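Local coordinates for 11S globulin seed storage protein (Amaranthus hypochondriacus, PDB 3QAC) that probably serves as a nutrient reservoir of the seed, a storage globulin built from two cupin domains and assembled from several copies of the subunit, at residues G305-V310 against S324-V329; H345-C350 against F400-N405. All coordinates share one frame; numbering follows the deposited sequence.

Interaction 1 (G305-V310 against S324-V329); sequences GRLTTV and SAAKGV
Arg306 lies obliquely against Val329, its CG 3.4 Å from CG2 of the valine, and farther out the guanidinium carries one face over the same isopropyl group. Its CG sits between the backbone N and the carbonyl carbon (chi1 61°), and a bend at chi3 then swings the guanidinium across toward the neighbouring strand, over Val329. NH2 thereby meets a water in the guanidinium plane, 3.0 Å away. That water also joins Thr308 OG1 at 2.9 Å and donates to Lys327 O, a carbonyl that already accepts Thr308 N. Arg306 and Lys327 may repel one another mildly, although Lys327 NZ has its own partners in Asp292, as a salt bridge, and Tyr75. Val310 and Ala325 pack on this face too, their CB atoms 4.1 Å apart. On the other face, Leu307 CD1 lies 4.1 Å from Gly328 CA, where there is no side chain, and skirts Ala326. Behind these side chains are six backbone hydrogen bonds, two each for the antiparallel pairs Arg306–Val329, Thr308–Lys327 and Val310–Ala325. At the end of the ladder Gly305 CA comes within 3.0 Å of Val329 O, where a CB would clash. Strand 305-310 is bordered on its other side by strand 299-301, and strand 324-330 by strand 394-401, while Ile139 of strand 138-142 covers Val310 and Ala325.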
loop_
_atom_site.group_PDB
_atom_site.type_symbol
_atom_site.label_atom_id
_atom_site.label_comp_id
_atom_site.label_asym_id
_atom_site.label_seq_id
_atom_site.Cartn_x
_atom_site.Cartn_y
_atom_site.Cartn_z
ATOM N N GLY A 305 32.010 -16.914 -7.148
ATOM C CA GLY A 305 30.762 -17.138 -7.856
ATOM C C GLY A 305 30.141 -15.856 -8.400
ATOM O O GLY A 305 30.828 -14.861 -8.652
ATOM N N ARG A 306 28.827 -15.870 -8.571
ATOM C CA ARG A 306 28.142 -14.697 -9.079
ATOM C C ARG A 306 26.739 -14.488 -8.503
ATOM O O ARG A 306 26.095 -15.408 -7.959
ATOM C CB ARG A 306 28.079 -14.730 -10.607
ATOM C CG ARG A 306 27.332 -15.905 -11.159
ATOM C CD ARG A 306 26.949 -15.655 -12.597
ATOM N NE ARG A 306 27.105 -16.853 -13.416
ATOM C CZ ARG A 306 26.137 -17.735 -13.662
ATOM N NH1 ARG A 306 26.392 -18.793 -14.427
ATOM N NH2 ARG A 306 24.916 -17.568 -13.148
ATOM N N LEU A 307 26.278 -13.255 -8.649
ATOM C CA LEU A 307 24.977 -12.845 -8.186
ATOM C C LEU A 307 24.358 -12.087 -9.340
ATOM O O LEU A 307 25.007 -11.251 -9.954
ATOM C CB LEU A 307 25.143 -11.957 -6.959
ATOM C CG LEU A 307 23.929 -11.612 -6.129
ATOM C CD1 LEU A 307 23.318 -12.894 -5.521
ATOM C CD2 LEU A 307 24.357 -10.644 -5.053
ATOM N N THR A 308 23.117 -12.405 -9.667
ATOM C CA THR A 308 22.452 -11.784 -10.800
ATOM C C THR A 308 21.080 -11.328 -10.369
ATOM O O THR A 308 20.276 -12.138 -9.910
ATOM C CB THR A 308 22.316 -12.765 -11.970
ATOM O OG1 THR A 308 23.617 -13.132 -12.427
ATOM C CG2 THR A 308 21.554 -12.134 -13.112
ATOM N N THR A 309 20.817 -10.031 -10.490
ATOM C CA THR A 309 19.558 -9.491 -9.995
ATOM C C THR A 309 18.544 -9.262 -11.098
ATOM O O THR A 309 18.888 -8.870 -12.205
ATOM C CB THR A 309 19.745 -8.185 -9.209
ATOM O OG1 THR A 309 20.130 -7.139 -10.109
ATOM C CG2 THR A 309 20.807 -8.348 -8.153
ATOM N N VAL A 310 17.287 -9.554 -10.789
ATOM C CA VAL A 310 16.183 -9.142 -11.631
ATOM C C VAL A 310 15.385 -8.122 -10.846
ATOM O O VAL A 310 14.817 -8.434 -9.787
ATOM C CB VAL A 310 15.254 -10.297 -11.955
ATOM C CG1 VAL A 310 14.264 -9.872 -13.033
ATOM C CG2 VAL A 310 16.051 -11.482 -12.397
ATOM N N SER A 324 11.225 -8.329 -6.780
ATOM C CA SER A 324 12.479 -8.516 -7.459
ATOM C C SER A 324 12.970 -9.921 -7.181
ATOM O O SER A 324 12.311 -10.697 -6.497
ATOM C CB SER A 324 13.497 -7.449 -7.053
ATOM O OG SER A 324 13.329 -7.073 -5.707
ATOM N N ALA A 325 14.121 -10.253 -7.743
ATOM C CA ALA A 325 14.637 -11.606 -7.664
ATOM C C ALA A 325 16.139 -11.543 -7.827
ATOM O O ALA A 325 16.682 -10.538 -8.300
ATOM C CB ALA A 325 14.026 -12.469 -8.745
ATOM N N ALA A 326 16.816 -12.596 -7.389
ATOM C CA ALA A 326 18.225 -12.769 -7.704
ATOM C C ALA A 326 18.541 -14.242 -7.818
ATOM O O ALA A 326 17.873 -15.092 -7.216
ATOM C CB ALA A 326 19.090 -12.126 -6.659
ATOM N N LYS A 327 19.553 -14.548 -8.607
ATOM C CA LYS A 327 20.109 -15.880 -8.596
ATOM C C LYS A 327 21.552 -15.788 -8.151
ATOM O O LYS A 327 22.279 -14.864 -8.536
ATOM C CB LYS A 327 20.016 -16.547 -9.954
ATOM C CG LYS A 327 20.857 -17.802 -10.016
ATOM C CD LYS A 327 20.139 -18.941 -10.695
ATOM C CE LYS A 327 21.081 -20.132 -10.835
ATOM N NZ LYS A 327 20.612 -21.117 -11.835
ATOM N N GLY A 328 21.955 -16.723 -7.306
ATOM C CA GLY A 328 23.309 -16.744 -6.815
ATOM C C GLY A 328 23.966 -18.071 -7.116
ATOM O O GLY A 328 23.332 -19.126 -7.007
ATOM N N VAL A 329 25.225 -18.018 -7.543
ATOM C CA VAL A 329 26.020 -19.228 -7.584
ATOM C C VAL A 329 27.267 -19.054 -6.728
ATOM O O VAL A 329 28.056 -18.116 -6.910
ATOM C CB VAL A 329 26.344 -19.708 -9.025
ATOM C CG1 VAL A 329 25.103 -19.589 -9.905
ATOM C CG2 VAL A 329 27.508 -18.930 -9.613
HETATM O O HOH W 1 23.813 -15.670 -11.061
#

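Interaction 2 (H345-C350 against F400-N405); sequences HNIMYC and FKTSEN
Thr402 crosses His345 obliquely, its CG2 3.7 Å from CB of the histidine and its OG1 near the plane of the imidazole, at the ring edge, 3.5 Å from CD2. With OG1 between the backbone N and the carbonyl carbon (chi1 64°), the hydroxyl oxygen accepts His345 N at 2.9 Å, while Thr402 N returns a bond of 3.1 Å to His345 O. The threonine therefore carries the pairing one residue past the end of the strand, using its side chain in place of a carbonyl. Its CG2 also meets Ile347 CD1 at 4.0 Å, the two side chains crossing at about a right angle. An alanine in place of Thr402 would probably leave His345 N without its acceptor and deprive Gln172 of the second subunit of a partner, since NE2 of that glutamine bonds OG1. His345 NE2 bonds the carbonyl O of the same Gln172 of the second subunit. Within the sheet proper, Ile347 N gives a bond of 2.8 Å to Phe400 O, and Phe400 N answers to Ile347 O from well above the carbonyl plane. The phenylalanine ring turns its edge to Ile347 O and to Tyr349 CB, 4.2 Å from CE1, and packs with Ile347 on Leu163 of strand 158-164. Such antiparallel pairing of strands distant in sequence is typical of the cupin beta-barrel, here in the C-terminal cupin domain.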
loop_
_atom_site.group_PDB
_atom_site.type_symbol
_atom_site.label_atom_id
_atom_site.label_comp_id
_atom_site.label_asym_id
_atom_site.label_seq_id
_atom_site.Cartn_x
_atom_site.Cartn_y
_atom_site.Cartn_z
ATOM N N HIS A 345 11.623 -9.165 2.192
ATOM C CA HIS A 345 11.787 -10.544 2.636
ATOM C C HIS A 345 12.444 -11.274 1.500
ATOM O O HIS A 345 12.205 -10.998 0.334
ATOM C CB HIS A 345 10.444 -11.238 2.938
ATOM C CG HIS A 345 9.687 -10.612 4.060
ATOM N ND1 HIS A 345 10.041 -10.785 5.383
ATOM C CD2 HIS A 345 8.608 -9.798 4.062
ATOM C CE1 HIS A 345 9.217 -10.096 6.149
ATOM N NE2 HIS A 345 8.333 -9.494 5.375
ATOM N N ASN A 346 13.242 -12.256 1.849
ATOM C CA ASN A 346 13.932 -13.002 0.844
ATOM C C ASN A 346 13.563 -14.471 0.943
ATOM O O ASN A 346 13.900 -15.140 1.927
ATOM C CB ASN A 346 15.414 -12.811 1.074
ATOM C CG ASN A 346 16.199 -13.242 -0.080
ATOM O OD1 ASN A 346 15.890 -14.264 -0.676
ATOM N ND2 ASN A 346 17.216 -12.460 -0.444
ATOM N N ILE A 347 12.849 -14.978 -0.046
ATOM C CA ILE A 347 12.536 -16.390 -0.037
ATOM C C ILE A 347 13.623 -17.044 -0.842
ATOM O O ILE A 347 13.576 -17.065 -2.065
ATOM C CB ILE A 347 11.137 -16.733 -0.597
ATOM C CG1 ILE A 347 10.046 -16.202 0.327
ATOM C CG2 ILE A 347 10.956 -18.238 -0.688
ATOM C CD1 ILE A 347 10.021 -14.658 0.456
ATOM N N MET A 348 14.634 -17.529 -0.138
ATOM C CA MET A 348 15.746 -18.182 -0.792
ATOM C C MET A 348 15.535 -19.674 -0.976
ATOM O O MET A 348 15.559 -20.452 -0.025
ATOM C CB MET A 348 17.037 -17.981 -0.029
ATOM C CG MET A 348 18.074 -18.929 -0.570
ATOM S SD MET A 348 19.648 -18.661 0.164
ATOM C CE MET A 348 19.219 -18.912 1.872
ATOM N N TYR A 349 15.347 -20.048 -2.222
ATOM C CA TYR A 349 15.172 -21.416 -2.646
ATOM C C TYR A 349 16.491 -21.986 -3.130
ATOM O O TYR A 349 17.173 -21.374 -3.976
ATOM C CB TYR A 349 14.245 -21.383 -3.829
ATOM C CG TYR A 349 13.984 -22.711 -4.462
ATOM C CD1 TYR A 349 13.108 -23.620 -3.872
ATOM C CD2 TYR A 349 14.569 -23.048 -5.670
ATOM C CE1 TYR A 349 12.842 -24.825 -4.460
ATOM C CE2 TYR A 349 14.304 -24.265 -6.268
ATOM C CZ TYR A 349 13.437 -25.149 -5.648
ATOM O OH TYR A 349 13.151 -26.361 -6.225
ATOM N N CYS A 350 16.856 -23.157 -2.622
ATOM C CA CYS A 350 18.088 -23.779 -3.080
ATOM C C CYS A 350 17.862 -24.553 -4.357
ATOM O O CYS A 350 17.056 -25.481 -4.405
ATOM C CB CYS A 350 18.696 -24.698 -2.035
ATOM S SG CYS A 350 20.177 -25.496 -2.688
ATOM N N PHE A 400 13.552 -15.001 -4.193
ATOM C CA PHE A 400 12.390 -14.227 -4.597
ATOM C C PHE A 400 12.289 -13.133 -3.547
ATOM O O PHE A 400 12.439 -13.397 -2.359
ATOM C CB PHE A 400 11.158 -15.124 -4.641
ATOM C CG PHE A 400 11.307 -16.310 -5.567
ATOM C CD1 PHE A 400 11.862 -17.500 -5.114
ATOM C CD2 PHE A 400 10.912 -16.225 -6.904
ATOM C CE1 PHE A 400 12.004 -18.577 -5.974
ATOM C CE2 PHE A 400 11.047 -17.297 -7.760
ATOM C CZ PHE A 400 11.588 -18.466 -7.305
ATOM N N LYS A 401 12.128 -11.891 -3.971
ATOM C CA LYS A 401 12.179 -10.791 -3.022
ATOM C C LYS A 401 10.874 -10.026 -3.031
ATOM O O LYS A 401 10.368 -9.642 -4.093
ATOM C CB LYS A 401 13.339 -9.856 -3.337
ATOM C CG LYS A 401 14.704 -10.404 -2.929
ATOM C CD LYS A 401 15.820 -9.885 -3.830
ATOM C CE LYS A 401 17.186 -9.897 -3.124
ATOM N NZ LYS A 401 17.913 -11.197 -3.173
ATOM N N THR A 402 10.338 -9.800 -1.837
ATOM C CA THR A 402 9.002 -9.238 -1.693
ATOM C C THR A 402 8.954 -7.724 -1.830
ATOM O O THR A 402 8.132 -7.090 -1.193
ATOM C CB THR A 402 8.397 -9.589 -0.333
ATOM O OG1 THR A 402 9.176 -8.972 0.690
ATOM C CG2 THR A 402 8.402 -11.099 -0.118
ATOM N N SER A 403 9.836 -7.133 -2.632
ATOM C CA SER A 403 9.643 -5.731 -3.001
ATOM C C SER A 403 10.374 -5.365 -4.260
ATOM O O SER A 403 11.142 -6.148 -4.800
ATOM C CB SER A 403 10.069 -4.779 -1.891
ATOM O OG SER A 403 11.467 -4.591 -1.902
ATOM N N GLU A 404 10.111 -4.148 -4.716
ATOM C CA GLU A 404 10.714 -3.629 -5.923
ATOM C C GLU A 404 12.196 -3.376 -5.657
ATOM O O GLU A 404 12.564 -2.891 -4.596
ATOM C CB GLU A 404 9.997 -2.342 -6.331
ATOM C CG GLU A 404 10.719 -1.566 -7.409
ATOM C CD GLU A 404 9.815 -0.598 -8.136
ATOM O OE1 GLU A 404 8.847 -0.099 -7.503
ATOM O OE2 GLU A 404 10.074 -0.342 -9.340
ATOM N N ASN A 405 13.049 -3.739 -6.605
ATOM C CA ASN A 405 14.472 -3.440 -6.476
ATOM C C ASN A 405 14.917 -3.610 -5.038
ATOM O O ASN A 405 15.429 -2.665 -4.426
ATOM C CB ASN A 405 14.768 -1.997 -6.876
ATOM C CG ASN A 405 13.987 -1.551 -8.087
ATOM O OD1 ASN A 405 13.312 -0.525 -8.043
ATOM N ND2 ASN A 405 14.082 -2.305 -9.177
#

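Both interactions are buried and belong to one antiparallel sheet, in which strands 324-330 and 394-401 are neighbours; Ser324 O accepts Lys401 N at 2.8 Å, and Ser324 OG probably bonds Ser403 O. Interaction 1 joins strands close in sequence along a full ladder, with a water and charged side chains on one face, and no other chain of the assembly touches it. Interaction 2 pairs segments separated by 49 residues, has two bridge pairs within its segments, at the point where strand 394-401 ends, and combines apolar packing toward the N-terminal cupin strands with polar groups that reach another subunit. Ala326 CB lies 3.8 Å from Lys401 NZ, so the two also meet through side chains.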